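Local coordinates for protein mandelate racemase/muconate lactonizing enzyme (Roseovarius nubinhibens, PDB 2QDD) that is of unknown specific function but, as a magnesium-binding member of the mandelate racemase/muconate lactonizing enzyme family, probably catalyses an enolase-superfamily reaction, at residues I153-A156 against A157-Y161; A311-E315 against A316-A320. All blocks are in the same frame, centred on the assembly; numbering follows the deposited sequence.

Contact 1: I153-A156 against A157-Y161; sequences IAEA and AAQGY
A156 and Y161 meet where helix 146-159 ends in a Schellman motif. In the TIM-barrel domain this helix crosses from strand 135-141 to strand 163-167 as the middle of a beta-alpha-beta unit, and the turn lies at its C-terminal end. The evidence for the motif is a pair of backbone bonds, one inside the other: Y161 N gives a hydrogen bond to A156 O at 3.1 Å, while G160 N makes a weak one to A157 O. G160, between them, carries the positive phi (104°) of the C-prime position, a backbone conformation that would press a beta carbon against the preceding carbonyl oxygen.

Upstream the helix is still regular, with hydrogen bonds from A157 N to I153 O (2.8 Å) and from A158 N to A154 O (3.2 Å). Q159 N is already held less firmly, its bonds to E155 O and A156 O both weak. A156 O takes three donors: Y161 N, and more weakly Q159 N and G160 N.

The side chain of Y161 turns back beside A156, edge toward its carbonyl oxygen. Its first torsion (-69°) sets CG beside the backbone N and opposite the carbonyl carbon, which carries the ring toward the helix end. CB lies 3.4 Å from A156 O, and CG is a little farther from the same oxygen. CD1 comes to 3.3 Å from A156 O, which stands near the ring plane. Beyond it, CE1 passes 4.3 Å from Q159 CB, and the hydroxyl lies farther still from both A156 and that carbon. Y161 also packs on I137 and S139 of strand 135-141, the strand that I153 and A156 cover through I141 and S139. The apolar side of the Y161 contact is the 3.9 Å approach of CD1 to A156 CB.

Contact 2: A311-E315 against A316-A320; sequences ASTPE and ANRLA
R318 and E315 provide the charged part of this contact, a salt bridge measured at 3.5 Å between E315 OE2 and R318 NH2. The two side chains cross at about a right angle, and the carboxylate and guanidinium planes are 53° apart, so the groups do not lie flat against each other. E315 bends at its second torsion (84°), bringing the carboxylate round to NH2, while E315 CA lies over one face of the guanidinium.

Hydrogen bonds from the arginine head go to main-chain oxygens. R318 NH1 approaches T313 O at 2.8 Å, but the angle at the hydrogen is only 115° and the bond is weak; a second weak bond runs from NH1 to A311 O at 3.4 Å. Outside the two segments, R318 NE bonds to A310 O, and T313 OG1 to L309 O and R281 NH1. The head thus spans carbonyl groups at the end of helix 300-311 and in the chain that follows, with bends at its second and third torsions turning it back on them.

Backbone bonds define a type I beta turn over P314-N317 in the TIM-barrel domain, between helix 300-311 and strand 344-345. N317 N donates to P314 O at 3.0 Å, E315 and A316 at the two inner positions have helix-like backbone angles, and R318 N makes weak bonds to P314 O and E315 O. From the end of the turn, N317 and then L319 bond through their backbones to M291 of strand 290-293, and N317 ND2 is held by W289 O.

Van der Waals contacts are few. T313 CG2, placed opposite its own backbone N, lies 3.8 Å from R318 CB. The ring of P314 sets CB 3.6 Å from N317 OD1, and P314 also packs on R91 of the second subunit.

Contact 1 is the C-terminal end of a barrel helix; contact 2 is the loop leaving another. Both are partly buried, but contact 1 is the more peripheral, its centre 22 Å from that of the chain against 15 Å, with four exposed and two buried residues against two and three. Contact 1 relies on a glycine-centred helix end and a tyrosine ring, and no other subunit touches it. Contact 2 adds charge, an arginine head reaching carbonyl oxygens and a carboxylate, while its proline meets the second subunit. Strand 135-141 is their shared neighbour: I153, A156 and Y161 lie on it in contact 1, A311, R318 and A320 in contact 2. Their nearest atoms are about 8 Å apart.

Contact 1: I153-A156 against A157-Y161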
ATOM      1  N   ILE A 153       3.121 -45.036  -0.603  1.00 48.85           N
ATOM      2  CA  ILE A 153       3.911 -44.367   0.439  1.00 48.16           C
ATOM      3  C   ILE A 153       4.604 -45.387   1.351  1.00 48.96           C
ATOM      4  O   ILE A 153       5.793 -45.243   1.665  1.00 44.70           O
ATOM      5  CB  ILE A 153       3.033 -43.348   1.247  1.00 47.11           C
ATOM      6  CG1 ILE A 153       2.956 -42.010   0.503  1.00 38.76           C
ATOM      7  CG2 ILE A 153       3.541 -43.135   2.680  1.00 41.21           C
ATOM      8  CD1 ILE A 153       1.803 -41.127   0.940  1.00 32.69           C
ATOM      9  N   ALA A 154       3.860 -46.424   1.744  1.00 52.80           N
ATOM     10  CA  ALA A 154       4.403 -47.553   2.510  1.00 56.38           C
ATOM     11  C   ALA A 154       5.472 -48.333   1.736  1.00 55.38           C
ATOM     12  O   ALA A 154       6.450 -48.809   2.323  1.00 57.05           O
ATOM     13  CB  ALA A 154       3.280 -48.479   2.963  1.00 55.77           C
ATOM     14  N   GLU A 155       5.275 -48.445   0.421  1.00 53.05           N
ATOM     15  CA  GLU A 155       6.282 -48.967  -0.499  1.00 57.78           C
ATOM     16  C   GLU A 155       7.546 -48.098  -0.527  1.00 54.50           C
ATOM     17  O   GLU A 155       8.663 -48.621  -0.512  1.00 55.59           O
ATOM     18  CB  GLU A 155       5.684 -49.081  -1.903  1.00 57.46           C
ATOM     19  CG  GLU A 155       6.435 -50.005  -2.846  1.00 69.58           C
ATOM     20  CD  GLU A 155       5.834 -50.025  -4.245  1.00 71.36           C
ATOM     21  OE1 GLU A 155       6.556 -49.679  -5.207  1.00 79.67           O
ATOM     22  OE2 GLU A 155       4.643 -50.386  -4.383  1.00 78.21           O
ATOM     23  N   ALA A 156       7.355 -46.780  -0.559  1.00 52.17           N
ATOM     24  CA  ALA A 156       8.458 -45.818  -0.607  1.00 48.49           C
ATOM     25  C   ALA A 156       9.242 -45.785   0.697  1.00 45.27           C
ATOM     26  O   ALA A 156      10.470 -45.672   0.684  1.00 41.78           O
ATOM     27  CB  ALA A 156       7.935 -44.429  -0.948  1.00 48.62           C
ATOM     28  N   ALA A 157       8.522 -45.900   1.812  1.00 48.58           N
ATOM     29  CA  ALA A 157       9.116 -45.974   3.148  1.00 52.97           C
ATOM     30  C   ALA A 157      10.016 -47.198   3.337  1.00 55.70           C
ATOM     31  O   ALA A 157      11.041 -47.122   4.024  1.00 53.37           O
ATOM     32  CB  ALA A 157       8.024 -45.944   4.211  1.00 51.25           C
ATOM     33  N   ALA A 158       9.622 -48.311   2.714  1.00 60.48           N
ATOM     34  CA  ALA A 158      10.380 -49.564   2.736  1.00 63.34           C
ATOM     35  C   ALA A 158      11.695 -49.476   1.961  1.00 64.28           C
ATOM     36  O   ALA A 158      12.674 -50.131   2.325  1.00 68.01           O
ATOM     37  CB  ALA A 158       9.527 -50.709   2.203  1.00 63.09           C
ATOM     38  N   GLN A 159      11.713 -48.662   0.905  1.00 59.52           N
ATOM     39  CA  GLN A 159      12.946 -48.344   0.181  1.00 54.07           C
ATOM     40  C   GLN A 159      13.814 -47.325   0.924  1.00 54.32           C
ATOM     41  O   GLN A 159      14.982 -47.131   0.573  1.00 54.29           O
ATOM     42  CB  GLN A 159      12.638 -47.834  -1.228  1.00 54.41           C
ATOM     43  CG  GLN A 159      11.961 -48.848  -2.140  1.00 60.10           C
ATOM     44  CD  GLN A 159      11.313 -48.198  -3.350  1.00 64.65           C
ATOM     45  OE1 GLN A 159      10.111 -47.928  -3.356  1.00 64.04           O
ATOM     46  NE2 GLN A 159      12.109 -47.940  -4.381  1.00 68.15           N
ATOM     47  N   GLY A 160      13.238 -46.673   1.936  1.00 50.41           N
ATOM     48  CA  GLY A 160      13.985 -45.779   2.823  1.00 46.24           C
ATOM     49  C   GLY A 160      13.777 -44.290   2.587  1.00 45.05           C
ATOM     50  O   GLY A 160      14.488 -43.468   3.164  1.00 44.79           O
ATOM     51  N   TYR A 161      12.807 -43.943   1.742  1.00 41.80           N
ATOM     52  CA  TYR A 161      12.364 -42.555   1.575  1.00 40.95           C
ATOM     53  C   TYR A 161      11.638 -42.044   2.818  1.00 37.94           C
ATOM     54  O   TYR A 161      10.754 -42.715   3.344  1.00 43.26           O
ATOM     55  CB  TYR A 161      11.414 -42.438   0.384  1.00 39.88           C
ATOM     56  CG  TYR A 161      12.043 -42.646  -0.970  1.00 38.35           C
ATOM     57  CD1 TYR A 161      11.736 -43.775  -1.734  1.00 36.48           C
ATOM     58  CD2 TYR A 161      12.927 -41.703  -1.503  1.00 32.48           C
ATOM     59  CE1 TYR A 161      12.299 -43.965  -2.995  1.00 34.74           C
ATOM     60  CE2 TYR A 161      13.495 -41.881  -2.759  1.00 44.15           C
ATOM     61  CZ  TYR A 161      13.175 -43.014  -3.500  1.00 39.58           C
ATOM     62  OH  TYR A 161      13.735 -43.194  -4.740  1.00 41.21           O
TER

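Contact 2: A311-E315 against A316-A320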
ATOM      1  N   ALA A 311      23.949 -29.614  -1.133  1.00 32.57           N
ATOM      2  CA  ALA A 311      24.814 -29.990  -0.006  1.00 30.24           C
ATOM      3  C   ALA A 311      25.485 -28.794   0.653  1.00 31.83           C
ATOM      4  O   ALA A 311      25.699 -28.789   1.863  1.00 35.62           O
ATOM      5  CB  ALA A 311      25.860 -30.994  -0.452  1.00 32.67           C
ATOM      6  N   SER A 312      25.804 -27.781  -0.148  1.00 32.02           N
ATOM      7  CA  SER A 312      26.437 -26.553   0.343  1.00 25.21           C
ATOM      8  C   SER A 312      25.442 -25.581   0.993  1.00 27.15           C
ATOM      9  O   SER A 312      25.839 -24.542   1.525  1.00 28.43           O
ATOM     10  CB  SER A 312      27.171 -25.862  -0.805  1.00 22.01           C
ATOM     11  OG  SER A 312      26.263 -25.509  -1.834  1.00 27.73           O
ATOM     12  N   THR A 313      24.155 -25.917   0.936  1.00 26.24           N
ATOM     13  CA  THR A 313      23.080 -25.096   1.500  1.00 24.94           C
ATOM     14  C   THR A 313      22.910 -25.453   2.978  1.00 24.82           C
ATOM     15  O   THR A 313      22.823 -26.637   3.308  1.00 27.68           O
ATOM     16  CB  THR A 313      21.765 -25.362   0.724  1.00 25.25           C
ATOM     17  OG1 THR A 313      21.930 -24.943  -0.636  1.00 23.61           O
ATOM     18  CG2 THR A 313      20.561 -24.661   1.343  1.00 21.13           C
ATOM     19  N   PRO A 314      22.877 -24.433   3.870  1.00 30.01           N
ATOM     20  CA  PRO A 314      22.653 -24.618   5.318  1.00 29.86           C
ATOM     21  C   PRO A 314      21.479 -25.541   5.653  1.00 32.01           C
ATOM     22  O   PRO A 314      20.442 -25.494   4.983  1.00 33.08           O
ATOM     23  CB  PRO A 314      22.356 -23.201   5.814  1.00 28.44           C
ATOM     24  CG  PRO A 314      23.049 -22.306   4.847  1.00 26.76           C
ATOM     25  CD  PRO A 314      23.085 -23.011   3.523  1.00 24.42           C
ATOM     26  N   GLU A 315      21.659 -26.369   6.679  1.00 36.13           N
ATOM     27  CA  GLU A 315      20.704 -27.423   7.047  1.00 40.29           C
ATOM     28  C   GLU A 315      19.269 -26.910   7.276  1.00 33.61           C
ATOM     29  O   GLU A 315      18.302 -27.556   6.866  1.00 38.10           O
ATOM     30  CB  GLU A 315      21.235 -28.219   8.259  1.00 43.80           C
ATOM     31  CG  GLU A 315      20.199 -29.008   9.084  1.00 56.61           C
ATOM     32  CD  GLU A 315      19.873 -30.379   8.500  1.00 68.50           C
ATOM     33  OE1 GLU A 315      20.211 -31.394   9.149  1.00 72.57           O
ATOM     34  OE2 GLU A 315      19.269 -30.444   7.403  1.00 68.32           O
ATOM     35  N   ALA A 316      19.146 -25.737   7.895  1.00 32.38           N
ATOM     36  CA  ALA A 316      17.839 -25.147   8.214  1.00 30.97           C
ATOM     37  C   ALA A 316      17.053 -24.700   6.982  1.00 28.69           C
ATOM     38  O   ALA A 316      15.828 -24.602   7.022  1.00 33.40           O
ATOM     39  CB  ALA A 316      17.997 -23.993   9.187  1.00 30.73           C
ATOM     40  N   ASN A 317      17.761 -24.441   5.887  1.00 26.51           N
ATOM     41  CA  ASN A 317      17.139 -23.963   4.657  1.00 27.31           C
ATOM     42  C   ASN A 317      17.004 -25.045   3.593  1.00 29.91           C
ATOM     43  O   ASN A 317      16.299 -24.863   2.607  1.00 32.47           O
ATOM     44  CB  ASN A 317      17.912 -22.772   4.103  1.00 22.02           C
ATOM     45  CG  ASN A 317      18.081 -21.671   5.123  1.00 31.25           C
ATOM     46  OD1 ASN A 317      19.080 -21.627   5.843  1.00 30.44           O
ATOM     47  ND2 ASN A 317      17.096 -20.781   5.207  1.00 25.86           N
ATOM     48  N   ARG A 318      17.683 -26.172   3.794  1.00 32.66           N
ATOM     49  CA  ARG A 318      17.711 -27.225   2.791  1.00 31.20           C
ATOM     50  C   ARG A 318      16.619 -28.245   3.076  1.00 31.33           C
ATOM     51  O   ARG A 318      16.490 -28.730   4.199  1.00 38.26           O
ATOM     52  CB  ARG A 318      19.089 -27.885   2.752  1.00 31.53           C
ATOM     53  CG  ARG A 318      19.276 -28.929   1.651  1.00 37.03           C
ATOM     54  CD  ARG A 318      20.150 -30.071   2.146  1.00 40.72           C
ATOM     55  NE  ARG A 318      21.445 -29.576   2.611  1.00 43.29           N
ATOM     56  CZ  ARG A 318      21.994 -29.862   3.787  1.00 47.06           C
ATOM     57  NH1 ARG A 318      23.174 -29.344   4.102  1.00 42.13           N
ATOM     58  NH2 ARG A 318      21.378 -30.669   4.645  1.00 46.54           N
ATOM     59  N   LEU A 319      15.825 -28.552   2.057  1.00 29.44           N
ATOM     60  CA  LEU A 319      14.895 -29.677   2.121  1.00 32.33           C
ATOM     61  C   LEU A 319      15.364 -30.801   1.192  1.00 30.74           C
ATOM     62  O   LEU A 319      16.477 -30.739   0.671  1.00 36.12           O
ATOM     63  CB  LEU A 319      13.473 -29.214   1.782  1.00 30.56           C
ATOM     64  CG  LEU A 319      12.834 -28.185   2.722  1.00 32.71           C
ATOM     65  CD1 LEU A 319      11.708 -27.452   2.015  1.00 33.90           C
ATOM     66  CD2 LEU A 319      12.329 -28.832   3.996  1.00 23.29           C
ATOM     67  N   ALA A 320      14.522 -31.815   0.995  1.00 28.93           N
ATOM     68  CA  ALA A 320      14.853 -32.969   0.156  1.00 34.67           C
ATOM     69  C   ALA A 320      15.123 -32.613  -1.311  1.00 37.92           C
ATOM     70  O   ALA A 320      14.548 -31.670  -1.847  1.00 40.52           O
ATOM     71  CB  ALA A 320      13.766 -34.023   0.254  1.00 35.02           C
TER